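Local coordinates for protein threonine--tRNA ligase catalytic subunit (Aeropyrum pernix, PDB 3A32) that probably catalyses the ATP-dependent attachment of threonine to tRNA(Thr), as a zinc-binding homodimeric class II aminoacyl-tRNA synthetase that lacks an editing domain of its own, at residues K222-G227 / R292-V297; A231-A236 / I247-G252; F263-E268 / K274-G279; G322-H327 / R331-L336. One frame throughout, in Å; residues are numbered along the deposited sequence.

Contact 1 of 4, residues K222-G227 / R292-V297; sequences KEEWEG and RLYDVV
Glu224 and Tyr294 alone carry this touch, reaching out from two helices; their CA atoms, the nearest across the two segments, are 11.5 Å apart. The polar bond is short: Tyr294 OH donates a hydrogen bond to Glu224 OE2 at 2.6 Å. It arrives on the anti side of the carboxylate oxygen, 23° out of the carboxylate plane, while the oxygen sits at the edge of the phenol ring. The two flat groups are turned steeply, 75° apart. Glu224 gets there with an extended chain (chi2 167°).

The ionic part comes from Arg289, whose NH1 makes a salt bridge to the same OE2, while OE1 is hydrogen-bonded to Ser221. With both oxygens engaged and a positive charge alongside, the carboxylate is held in its rotation and is likely to stay ionised.

The contact is a surface tether between two helices of the class II catalytic core, the Tyr294 side chain about 11 Å from that of the zinc ligand His310. Arg292 ends helix 287-290 in a Schellman motif, and Tyr294 of helix 293-301 leans on Pro288 and on Val306 of strand 306-316; on helix 222-243, Trp225 meets Phe285 and Phe218 edge-to-face.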
# COMPACT_ATOMS: atom_id res chain seq x y z
N LYS A 222 -25.76 -25.93 -19.16
CA LYS A 222 -24.80 -26.62 -20.03
C LYS A 222 -23.92 -25.63 -20.80
O LYS A 222 -22.70 -25.78 -20.85
CB LYS A 222 -25.53 -27.50 -21.07
CG LYS A 222 -25.79 -28.94 -20.67
CD LYS A 222 -26.24 -29.80 -21.89
CE LYS A 222 -27.79 -29.76 -22.14
NZ LYS A 222 -28.25 -28.65 -23.07
N GLU A 223 -24.55 -24.65 -21.44
CA GLU A 223 -23.84 -23.70 -22.31
C GLU A 223 -22.71 -22.94 -21.60
O GLU A 223 -21.58 -22.83 -22.11
CB GLU A 223 -24.86 -22.73 -22.95
CG GLU A 223 -25.81 -23.41 -23.99
CD GLU A 223 -27.07 -24.11 -23.40
OE1 GLU A 223 -27.43 -23.90 -22.22
OE2 GLU A 223 -27.73 -24.87 -24.16
N GLU A 224 -23.02 -22.43 -20.41
CA GLU A 224 -22.06 -21.77 -19.52
C GLU A 224 -20.87 -22.64 -19.20
O GLU A 224 -19.72 -22.22 -19.40
CB GLU A 224 -22.76 -21.38 -18.23
CG GLU A 224 -23.60 -20.13 -18.36
CD GLU A 224 -24.51 -19.97 -17.17
OE1 GLU A 224 -25.51 -20.70 -17.13
OE2 GLU A 224 -24.22 -19.16 -16.25
N TRP A 225 -21.14 -23.87 -18.73
CA TRP A 225 -20.13 -24.83 -18.35
C TRP A 225 -19.24 -25.22 -19.56
O TRP A 225 -18.00 -25.26 -19.48
CB TRP A 225 -20.82 -26.05 -17.70
CG TRP A 225 -21.08 -25.86 -16.21
CD1 TRP A 225 -22.25 -25.49 -15.63
CD2 TRP A 225 -20.12 -25.99 -15.14
NE1 TRP A 225 -22.09 -25.39 -14.25
CE2 TRP A 225 -20.79 -25.67 -13.93
CE3 TRP A 225 -18.76 -26.32 -15.09
CZ2 TRP A 225 -20.16 -25.70 -12.69
CZ3 TRP A 225 -18.13 -26.37 -13.85
CH2 TRP A 225 -18.84 -26.07 -12.66
N GLU A 226 -19.88 -25.46 -20.70
CA GLU A 226 -19.18 -25.80 -21.94
C GLU A 226 -18.33 -24.68 -22.47
O GLU A 226 -17.22 -24.93 -22.86
CB GLU A 226 -20.17 -26.25 -23.01
CG GLU A 226 -20.78 -27.60 -22.64
CD GLU A 226 -21.73 -28.17 -23.68
OE1 GLU A 226 -22.48 -27.39 -24.31
OE2 GLU A 226 -21.73 -29.41 -23.82
N GLY A 227 -18.83 -23.47 -22.51
CA GLY A 227 -18.04 -22.32 -22.95
C GLY A 227 -16.84 -22.06 -22.03
O GLY A 227 -15.75 -21.83 -22.50
N ARG A 292 -27.04 -9.78 -11.20
CA ARG A 292 -27.74 -9.46 -12.42
C ARG A 292 -26.80 -8.92 -13.49
O ARG A 292 -27.16 -8.01 -14.25
CB ARG A 292 -28.93 -8.54 -12.10
CG ARG A 292 -29.98 -9.27 -11.23
CD ARG A 292 -30.74 -8.30 -10.35
NE ARG A 292 -31.63 -8.91 -9.35
CZ ARG A 292 -32.56 -8.23 -8.67
NH1 ARG A 292 -32.73 -6.93 -8.89
NH2 ARG A 292 -33.32 -8.83 -7.77
N LEU A 293 -25.62 -9.53 -13.58
CA LEU A 293 -24.59 -9.10 -14.53
C LEU A 293 -24.87 -9.50 -15.97
O LEU A 293 -24.49 -8.78 -16.90
CB LEU A 293 -23.21 -9.60 -14.11
CG LEU A 293 -22.78 -9.18 -12.67
CD1 LEU A 293 -21.34 -9.58 -12.42
CD2 LEU A 293 -23.03 -7.62 -12.45
N TYR A 294 -25.50 -10.67 -16.12
CA TYR A 294 -25.92 -11.18 -17.42
C TYR A 294 -26.96 -10.20 -18.06
O TYR A 294 -26.86 -9.88 -19.22
CB TYR A 294 -26.52 -12.58 -17.29
CG TYR A 294 -25.56 -13.73 -17.05
CD1 TYR A 294 -24.29 -13.74 -17.61
CD2 TYR A 294 -25.94 -14.82 -16.27
CE1 TYR A 294 -23.42 -14.77 -17.40
CE2 TYR A 294 -25.08 -15.89 -16.06
CZ TYR A 294 -23.82 -15.85 -16.63
OH TYR A 294 -22.94 -16.91 -16.48
N ASP A 295 -27.93 -9.76 -17.25
CA ASP A 295 -28.90 -8.72 -17.61
C ASP A 295 -28.23 -7.41 -17.97
O ASP A 295 -28.41 -6.90 -19.08
CB ASP A 295 -29.94 -8.54 -16.50
CG ASP A 295 -30.88 -9.75 -16.39
OD1 ASP A 295 -31.05 -10.46 -17.40
OD2 ASP A 295 -31.42 -10.00 -15.29
N VAL A 296 -27.41 -6.90 -17.05
CA VAL A 296 -26.70 -5.64 -17.23
C VAL A 296 -25.80 -5.63 -18.48
O VAL A 296 -25.82 -4.67 -19.26
CB VAL A 296 -25.92 -5.24 -15.92
CG1 VAL A 296 -24.81 -4.27 -16.22
CG2 VAL A 296 -26.89 -4.66 -14.91
N VAL A 297 -25.05 -6.69 -18.71
CA VAL A 297 -24.19 -6.79 -19.91
C VAL A 297 -24.98 -6.92 -21.21
O VAL A 297 -24.57 -6.43 -22.27
CB VAL A 297 -23.16 -7.95 -19.74
CG1 VAL A 297 -22.36 -8.20 -21.01
CG2 VAL A 297 -22.23 -7.63 -18.58

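Contact 2 of 4, residues A231-A236 / I247-G252; sequences ALREAA and IVELEG
Arg233 is extended from CG to NE (chi2 and chi3 near 180°), which carries its end to the strand, while Glu249 rises from that strand with CG anti to the backbone N (chi1 -164°), and the two chains cross at about a right angle. That brings guanidinium and carboxylate together side-on. Arg233 NE bonds Glu249 OE1 at 3.0 Å, and Arg233 NH2 bonds Glu249 OE2 at 2.7 Å. Both bonds are nearly straight, both use the syn side of their oxygen, and the oxygens lie close to the guanidinium plane. The carboxylate itself is twisted 34° against that plane. Two bonds to two atoms fix the rotation of both groups, although the pair lies at an exposed border of the contact.

Farther along the strand, Ile247 turns towards the helix and fits its branches against Ala236. Its CG2 lies 3.8 Å from Ala236 CB, and its CD1 comes to 3.4 Å from Ala236 O. An alanine in place of Ile247 would probably leave the Ala236 methyl facing a gap where CG2 and CD1 had packed.

Strand 246-250 hydrogen-bonds to strand 202-207, on which Ile247 also packs, and helix 222-243 joins the two in the chain. The contact therefore pins the helix to the second strand of a beta-alpha-beta crossover, at the edge of the large mixed sheet of the class II core.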
# COMPACT_ATOMS: atom_id res chain seq x y z
N ALA A 231 -13.03 -22.75 -22.75
CA ALA A 231 -12.02 -21.64 -22.67
C ALA A 231 -10.71 -22.10 -21.97
O ALA A 231 -9.60 -21.80 -22.44
CB ALA A 231 -12.60 -20.39 -22.02
N LEU A 232 -10.86 -22.88 -20.89
CA LEU A 232 -9.72 -23.40 -20.11
C LEU A 232 -8.90 -24.43 -20.85
O LEU A 232 -7.69 -24.54 -20.62
CB LEU A 232 -10.21 -24.00 -18.78
CG LEU A 232 -10.85 -23.04 -17.79
CD1 LEU A 232 -11.54 -23.80 -16.63
CD2 LEU A 232 -9.81 -22.01 -17.24
N ARG A 233 -9.56 -25.22 -21.70
CA ARG A 233 -8.88 -26.24 -22.48
C ARG A 233 -8.03 -25.62 -23.57
O ARG A 233 -6.87 -26.00 -23.72
CB ARG A 233 -9.87 -27.26 -23.07
CG ARG A 233 -10.40 -28.21 -22.05
CD ARG A 233 -11.30 -29.24 -22.68
NE ARG A 233 -11.87 -30.10 -21.67
CZ ARG A 233 -13.16 -30.25 -21.46
NH1 ARG A 233 -14.04 -29.60 -22.22
NH2 ARG A 233 -13.59 -31.06 -20.51
N GLU A 234 -8.59 -24.67 -24.32
CA GLU A 234 -7.82 -23.97 -25.35
C GLU A 234 -6.66 -23.19 -24.79
O GLU A 234 -5.57 -23.26 -25.32
CB GLU A 234 -8.71 -23.03 -26.15
CG GLU A 234 -9.73 -23.74 -27.00
CD GLU A 234 -9.11 -24.50 -28.23
OE1 GLU A 234 -7.85 -24.50 -28.43
OE2 GLU A 234 -9.92 -25.10 -28.99
N ALA A 235 -6.90 -22.45 -23.71
CA ALA A 235 -5.85 -21.69 -23.04
C ALA A 235 -4.71 -22.60 -22.57
O ALA A 235 -3.54 -22.33 -22.87
CB ALA A 235 -6.41 -20.81 -21.88
N ALA A 236 -5.08 -23.68 -21.89
CA ALA A 236 -4.14 -24.70 -21.41
C ALA A 236 -3.42 -25.37 -22.57
O ALA A 236 -2.26 -25.77 -22.44
CB ALA A 236 -4.88 -25.76 -20.59
N ILE A 247 -0.64 -30.51 -18.56
CA ILE A 247 -1.98 -30.11 -18.23
C ILE A 247 -2.67 -31.33 -17.68
O ILE A 247 -2.56 -32.39 -18.26
CB ILE A 247 -2.79 -29.67 -19.51
CG1 ILE A 247 -2.03 -28.63 -20.37
CG2 ILE A 247 -4.21 -29.16 -19.10
CD1 ILE A 247 -1.56 -27.36 -19.52
N VAL A 248 -3.35 -31.18 -16.55
CA VAL A 248 -4.03 -32.28 -15.88
C VAL A 248 -5.49 -31.83 -15.80
O VAL A 248 -5.73 -30.71 -15.41
CB VAL A 248 -3.49 -32.51 -14.42
CG1 VAL A 248 -4.40 -33.46 -13.69
CG2 VAL A 248 -2.09 -33.11 -14.44
N GLU A 249 -6.44 -32.70 -16.17
CA GLU A 249 -7.87 -32.40 -16.12
C GLU A 249 -8.62 -33.36 -15.20
O GLU A 249 -8.48 -34.59 -15.33
CB GLU A 249 -8.46 -32.43 -17.52
CG GLU A 249 -9.80 -31.76 -17.55
CD GLU A 249 -10.44 -31.71 -18.92
OE1 GLU A 249 -9.79 -31.31 -19.91
OE2 GLU A 249 -11.63 -32.07 -18.99
N LEU A 250 -9.39 -32.81 -14.24
CA LEU A 250 -10.13 -33.62 -13.30
C LEU A 250 -11.63 -33.42 -13.43
O LEU A 250 -12.18 -32.35 -13.09
CB LEU A 250 -9.70 -33.38 -11.86
CG LEU A 250 -8.20 -33.40 -11.47
CD1 LEU A 250 -8.04 -32.88 -10.07
CD2 LEU A 250 -7.59 -34.81 -11.59
N GLU A 251 -12.30 -34.46 -13.91
CA GLU A 251 -13.73 -34.44 -14.06
C GLU A 251 -14.38 -34.42 -12.69
O GLU A 251 -13.97 -35.16 -11.79
CB GLU A 251 -14.21 -35.62 -14.91
CG GLU A 251 -15.77 -35.75 -14.98
CD GLU A 251 -16.25 -36.88 -15.94
OE1 GLU A 251 -15.43 -37.75 -16.28
OE2 GLU A 251 -17.43 -36.87 -16.36
N GLY A 252 -15.40 -33.56 -12.54
CA GLY A 252 -16.19 -33.53 -11.33
C GLY A 252 -15.58 -32.79 -10.17
O GLY A 252 -16.14 -32.81 -9.08

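Contact 3 of 4, residues F263-E268 / K274-G279; sequences FIMMVE and KEWQMG
Trp276 N donates to Met265 O at 2.7 Å, the shortest link in a ladder of six backbone bonds. Met265 N returns a bond to Trp276 O at 3.0 Å, making this an antiparallel hydrogen-bonded pair. Val267 with Lys274 is a second such pair, and Val267 N meets Lys274 O almost straight, at 176°. The last two bonds tie Phe263 to Met278 N and Gly279 O.

On one face the apolar groups gather. Met278 is extended beyond CG (chi2 172°), which puts CE over the centre of the Trp276 ring, 3.4 Å above the plane. The same methyl touches Met265 CB at 3.7 Å. Met265 adds an oblique Met-aromatic contact, its sulfur 5.2 Å from the centroid of the six-membered ring, and Val267 CG1 reaches the indole edge at CE3.

The other face is more mixed. Met266 and Glu275 lie side by side, with Met266 SD 3.7 Å from Glu275 CG, and Ile264 CG2 presses on Glu275 CB. The carboxylate points on to Arg205 and Lys203, both of which form salt bridges with OE2.

The hairpin thus has two unlike sides. Trp276, Met265 and Met278 give it a greasy surface that packs on helices 174-191 and 317-327, whereas the other side mixes Ile264 and Met266 with the acid of Glu275, probably kept charged by its two basic partners.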
# COMPACT_ATOMS: atom_id res chain seq x y z
N PHE A 263 -2.61 -23.07 -10.57
CA PHE A 263 -1.19 -22.95 -10.87
C PHE A 263 -0.38 -23.74 -9.84
O PHE A 263 -0.49 -23.47 -8.65
CB PHE A 263 -0.76 -21.50 -10.71
CG PHE A 263 -1.48 -20.54 -11.64
CD1 PHE A 263 -1.56 -20.79 -13.04
CD2 PHE A 263 -2.01 -19.36 -11.14
CE1 PHE A 263 -2.18 -19.89 -13.87
CE2 PHE A 263 -2.63 -18.45 -11.98
CZ PHE A 263 -2.71 -18.71 -13.32
N ILE A 264 0.44 -24.66 -10.30
CA ILE A 264 1.12 -25.55 -9.41
C ILE A 264 2.60 -25.64 -9.77
O ILE A 264 2.95 -26.17 -10.82
CB ILE A 264 0.51 -26.99 -9.45
CG1 ILE A 264 -0.91 -26.99 -8.89
CG2 ILE A 264 1.35 -27.93 -8.59
CD1 ILE A 264 -1.75 -27.97 -9.58
N MET A 265 3.46 -25.15 -8.88
CA MET A 265 4.88 -25.36 -9.04
C MET A 265 5.27 -26.73 -8.48
O MET A 265 4.85 -27.09 -7.38
CB MET A 265 5.67 -24.26 -8.33
CG MET A 265 7.16 -24.42 -8.49
SD MET A 265 7.98 -22.84 -8.40
CE MET A 265 7.42 -22.05 -9.93
N MET A 266 6.07 -27.47 -9.23
CA MET A 266 6.69 -28.71 -8.78
C MET A 266 8.07 -28.48 -8.18
O MET A 266 8.96 -27.93 -8.84
CB MET A 266 6.79 -29.71 -9.93
CG MET A 266 5.46 -30.03 -10.55
SD MET A 266 4.21 -30.59 -9.33
CE MET A 266 5.08 -32.05 -8.66
N VAL A 267 8.23 -28.89 -6.92
CA VAL A 267 9.49 -28.73 -6.24
C VAL A 267 10.04 -30.09 -5.77
O VAL A 267 9.31 -31.08 -5.66
CB VAL A 267 9.44 -27.67 -5.08
CG1 VAL A 267 8.80 -26.36 -5.53
CG2 VAL A 267 8.73 -28.19 -3.85
N GLU A 268 11.34 -30.12 -5.50
CA GLU A 268 12.01 -31.32 -5.00
C GLU A 268 12.74 -31.04 -3.66
O GLU A 268 13.36 -30.00 -3.50
CB GLU A 268 12.98 -31.84 -6.08
CG GLU A 268 13.65 -33.17 -5.77
CD GLU A 268 14.23 -33.87 -7.01
OE1 GLU A 268 13.55 -33.90 -8.07
OE2 GLU A 268 15.37 -34.41 -6.90
N LYS A 274 7.18 -32.63 -4.86
CA LYS A 274 6.08 -32.04 -4.03
C LYS A 274 5.36 -30.94 -4.85
O LYS A 274 6.00 -30.22 -5.61
CB LYS A 274 6.59 -31.38 -2.71
CG LYS A 274 7.40 -32.26 -1.74
CD LYS A 274 8.13 -31.45 -0.55
CE LYS A 274 7.59 -31.85 0.93
NZ LYS A 274 8.15 -33.15 1.68
N GLU A 275 4.05 -30.81 -4.69
CA GLU A 275 3.35 -29.68 -5.34
C GLU A 275 3.35 -28.49 -4.42
O GLU A 275 3.24 -28.64 -3.20
CB GLU A 275 1.92 -30.01 -5.66
CG GLU A 275 1.74 -31.14 -6.62
CD GLU A 275 0.30 -31.28 -7.04
OE1 GLU A 275 -0.56 -30.47 -6.57
OE2 GLU A 275 0.03 -32.21 -7.84
N TRP A 276 3.51 -27.31 -5.01
CA TRP A 276 3.35 -26.04 -4.31
C TRP A 276 2.23 -25.30 -5.04
O TRP A 276 2.48 -24.70 -6.10
CB TRP A 276 4.67 -25.23 -4.34
CG TRP A 276 4.59 -23.81 -3.84
CD1 TRP A 276 3.49 -23.16 -3.30
CD2 TRP A 276 5.68 -22.87 -3.78
NE1 TRP A 276 3.83 -21.86 -2.95
CE2 TRP A 276 5.17 -21.67 -3.20
CE3 TRP A 276 7.04 -22.93 -4.18
CZ2 TRP A 276 5.96 -20.53 -3.01
CZ3 TRP A 276 7.83 -21.81 -3.99
CH2 TRP A 276 7.28 -20.61 -3.42
N GLN A 277 1.01 -25.35 -4.50
CA GLN A 277 -0.13 -24.70 -5.14
C GLN A 277 -0.08 -23.19 -4.92
O GLN A 277 0.19 -22.70 -3.81
CB GLN A 277 -1.49 -25.26 -4.66
CG GLN A 277 -2.66 -24.93 -5.67
CD GLN A 277 -3.89 -25.75 -5.43
OE1 GLN A 277 -4.83 -25.25 -4.84
NE2 GLN A 277 -3.90 -27.03 -5.90
N MET A 278 -0.34 -22.47 -6.00
CA MET A 278 -0.29 -21.00 -5.98
C MET A 278 -1.69 -20.42 -6.25
O MET A 278 -2.65 -20.82 -5.55
CB MET A 278 0.78 -20.49 -6.96
CG MET A 278 2.13 -20.92 -6.48
SD MET A 278 3.46 -20.60 -7.62
CE MET A 278 4.85 -21.10 -6.65
N GLY A 279 -1.82 -19.54 -7.26
CA GLY A 279 -3.11 -18.89 -7.53
C GLY A 279 -4.05 -19.81 -8.32
O GLY A 279 -3.73 -20.98 -8.54

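Contact 4 of 4, residues G322-H327 / R331-L336; sequences GVYLEH and RMPFTL
Tyr324 points its ring at the loop 331-336 almost end-on, so that the hydroxyl leads and the ring edge follows. A chi1 of -178°, CG opposite the backbone N, sends the phenol out from the helix to the chain just beyond it. Tyr324 OH donates to Arg331 O at 2.7 Å, lying in the carbonyl plane with a C=O...donor angle of 155°. Arg328 NH1 also bonds the hydroxyl, which fixes the phenol from a second side chain.

Pro333 faces Tyr324 from the opposite direction, its CD 3.4 Å from Tyr324 OH and oblique to the ring. Met332 crosses the tyrosine at a slant. Its chain is bent at chi2 and chi3, and this brings SD to 3.9 Å from Tyr324 CE2 as an oblique Met-aromatic contact. The same sulfur lies 3.6 Å from Leu325 CD2, so it touches two consecutive helix residues. A phenylalanine in place of Tyr324 would probably keep the apolar packing but leave the Arg331 carbonyl without this donor and Arg328 without its hydroxyl partner.

Helix 317-327 follows strand 306-316, consistent with the strand-helix unit of class II motif 3, and Tyr324 rests on Trp276 of strand 273-284. Beyond this buried contact the loop leads from the catalytic core toward strand 341-347 and the anticodon-binding domain, where Arg331 bridges to Glu392, and Phe334 packs on helix 435-457.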
# COMPACT_ATOMS: atom_id res chain seq x y z
N GLY A 322 5.27 -17.84 3.12
CA GLY A 322 5.64 -18.94 4.00
C GLY A 322 6.36 -20.06 3.25
O GLY A 322 7.44 -20.52 3.66
N VAL A 323 5.75 -20.50 2.16
CA VAL A 323 6.28 -21.61 1.40
C VAL A 323 7.54 -21.18 0.70
O VAL A 323 8.49 -21.97 0.67
CB VAL A 323 5.29 -22.13 0.37
CG1 VAL A 323 5.93 -23.36 -0.41
CG2 VAL A 323 3.98 -22.56 1.07
N TYR A 324 7.55 -19.93 0.16
CA TYR A 324 8.78 -19.35 -0.40
C TYR A 324 9.96 -19.41 0.61
O TYR A 324 11.05 -19.81 0.29
CB TYR A 324 8.58 -17.90 -0.91
CG TYR A 324 9.86 -17.38 -1.51
CD1 TYR A 324 10.12 -17.49 -2.91
CD2 TYR A 324 10.85 -16.83 -0.69
CE1 TYR A 324 11.33 -17.05 -3.45
CE2 TYR A 324 12.05 -16.39 -1.21
CZ TYR A 324 12.30 -16.50 -2.59
OH TYR A 324 13.53 -16.09 -3.06
N LEU A 325 9.73 -18.97 1.84
CA LEU A 325 10.81 -18.94 2.83
C LEU A 325 11.38 -20.36 3.05
O LEU A 325 12.57 -20.49 3.25
CB LEU A 325 10.37 -18.30 4.16
CG LEU A 325 10.10 -16.79 4.11
CD1 LEU A 325 9.30 -16.34 5.37
CD2 LEU A 325 11.44 -16.01 3.95
N GLU A 326 10.54 -21.38 3.01
CA GLU A 326 11.02 -22.75 3.10
C GLU A 326 11.76 -23.23 1.87
O GLU A 326 12.90 -23.66 1.99
CB GLU A 326 9.91 -23.70 3.58
CG GLU A 326 9.54 -23.43 5.09
CD GLU A 326 8.26 -24.18 5.53
OE1 GLU A 326 7.84 -25.03 4.73
OE2 GLU A 326 7.68 -23.92 6.63
N HIS A 327 11.16 -23.09 0.68
CA HIS A 327 11.81 -23.50 -0.56
C HIS A 327 13.18 -22.82 -0.74
O HIS A 327 14.11 -23.45 -1.25
CB HIS A 327 10.88 -23.22 -1.75
CG HIS A 327 11.45 -23.62 -3.09
ND1 HIS A 327 11.68 -24.93 -3.45
CD2 HIS A 327 11.82 -22.86 -4.15
CE1 HIS A 327 12.18 -24.96 -4.66
NE2 HIS A 327 12.29 -23.72 -5.11
N ARG A 331 15.97 -17.00 1.92
CA ARG A 331 16.70 -16.15 0.94
C ARG A 331 15.78 -15.38 0.02
O ARG A 331 15.21 -15.95 -0.91
CB ARG A 331 17.70 -16.98 0.13
CG ARG A 331 18.76 -17.66 0.97
CD ARG A 331 19.78 -16.69 1.65
NE ARG A 331 20.76 -17.41 2.47
CZ ARG A 331 21.86 -16.87 3.01
NH1 ARG A 331 22.15 -15.57 2.86
NH2 ARG A 331 22.68 -17.65 3.70
N MET A 332 15.62 -14.10 0.31
CA MET A 332 14.70 -13.22 -0.41
C MET A 332 15.38 -12.61 -1.64
O MET A 332 16.61 -12.31 -1.60
CB MET A 332 14.26 -12.05 0.50
CG MET A 332 13.54 -12.48 1.81
SD MET A 332 12.08 -13.49 1.45
CE MET A 332 10.98 -12.22 0.74
N PRO A 333 14.58 -12.36 -2.71
CA PRO A 333 15.10 -11.59 -3.85
C PRO A 333 15.45 -10.17 -3.38
O PRO A 333 14.80 -9.67 -2.45
CB PRO A 333 13.93 -11.53 -4.84
CG PRO A 333 12.72 -12.08 -4.12
CD PRO A 333 13.14 -12.72 -2.84
N PHE A 334 16.45 -9.54 -4.02
CA PHE A 334 16.98 -8.26 -3.59
C PHE A 334 15.90 -7.23 -3.23
O PHE A 334 16.03 -6.55 -2.21
CB PHE A 334 17.96 -7.69 -4.63
CG PHE A 334 18.52 -6.35 -4.27
CD1 PHE A 334 19.73 -6.25 -3.58
CD2 PHE A 334 17.88 -5.18 -4.68
CE1 PHE A 334 20.29 -5.00 -3.27
CE2 PHE A 334 18.42 -3.93 -4.37
CZ PHE A 334 19.63 -3.83 -3.66
N THR A 335 14.87 -7.10 -4.07
CA THR A 335 13.88 -6.04 -3.89
C THR A 335 13.05 -6.22 -2.58
O THR A 335 12.57 -5.24 -1.99
CB THR A 335 12.98 -5.88 -5.16
OG1 THR A 335 13.81 -5.46 -6.28
CG2 THR A 335 11.97 -4.79 -4.96
N LEU A 336 12.95 -7.46 -2.14
CA LEU A 336 12.14 -7.89 -1.01
C LEU A 336 12.93 -8.31 0.26
O LEU A 336 12.34 -8.80 1.23
CB LEU A 336 11.26 -9.05 -1.47
CG LEU A 336 10.26 -8.72 -2.60
CD1 LEU A 336 9.42 -9.97 -2.83
CD2 LEU A 336 9.36 -7.43 -2.33

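Overall arrangement
Contacts 1 and 2 share helix 222-243: contact 1 ties its start to helix 293-301 by one surface hydrogen bond, and contact 2 fastens its middle to an edge strand with a partly exposed salt bridge and a small apolar touch. Contact 3 reaches the same large sheet as contact 2, yet relies on backbone pairing and a greasy face. That face meets contact 4 directly, where Trp276 CE2 lies 3.3 Å from Val323 CG1, and there the chemistry is mostly buried aromatic and sulfur packing around one hydroxyl. Contacts 1 and 4 lie farthest apart, their centres about 40 Å from each other. Burial rises from the surface bond of contact 1, through the partly buried contacts 2 and 3, to the buried contact 4.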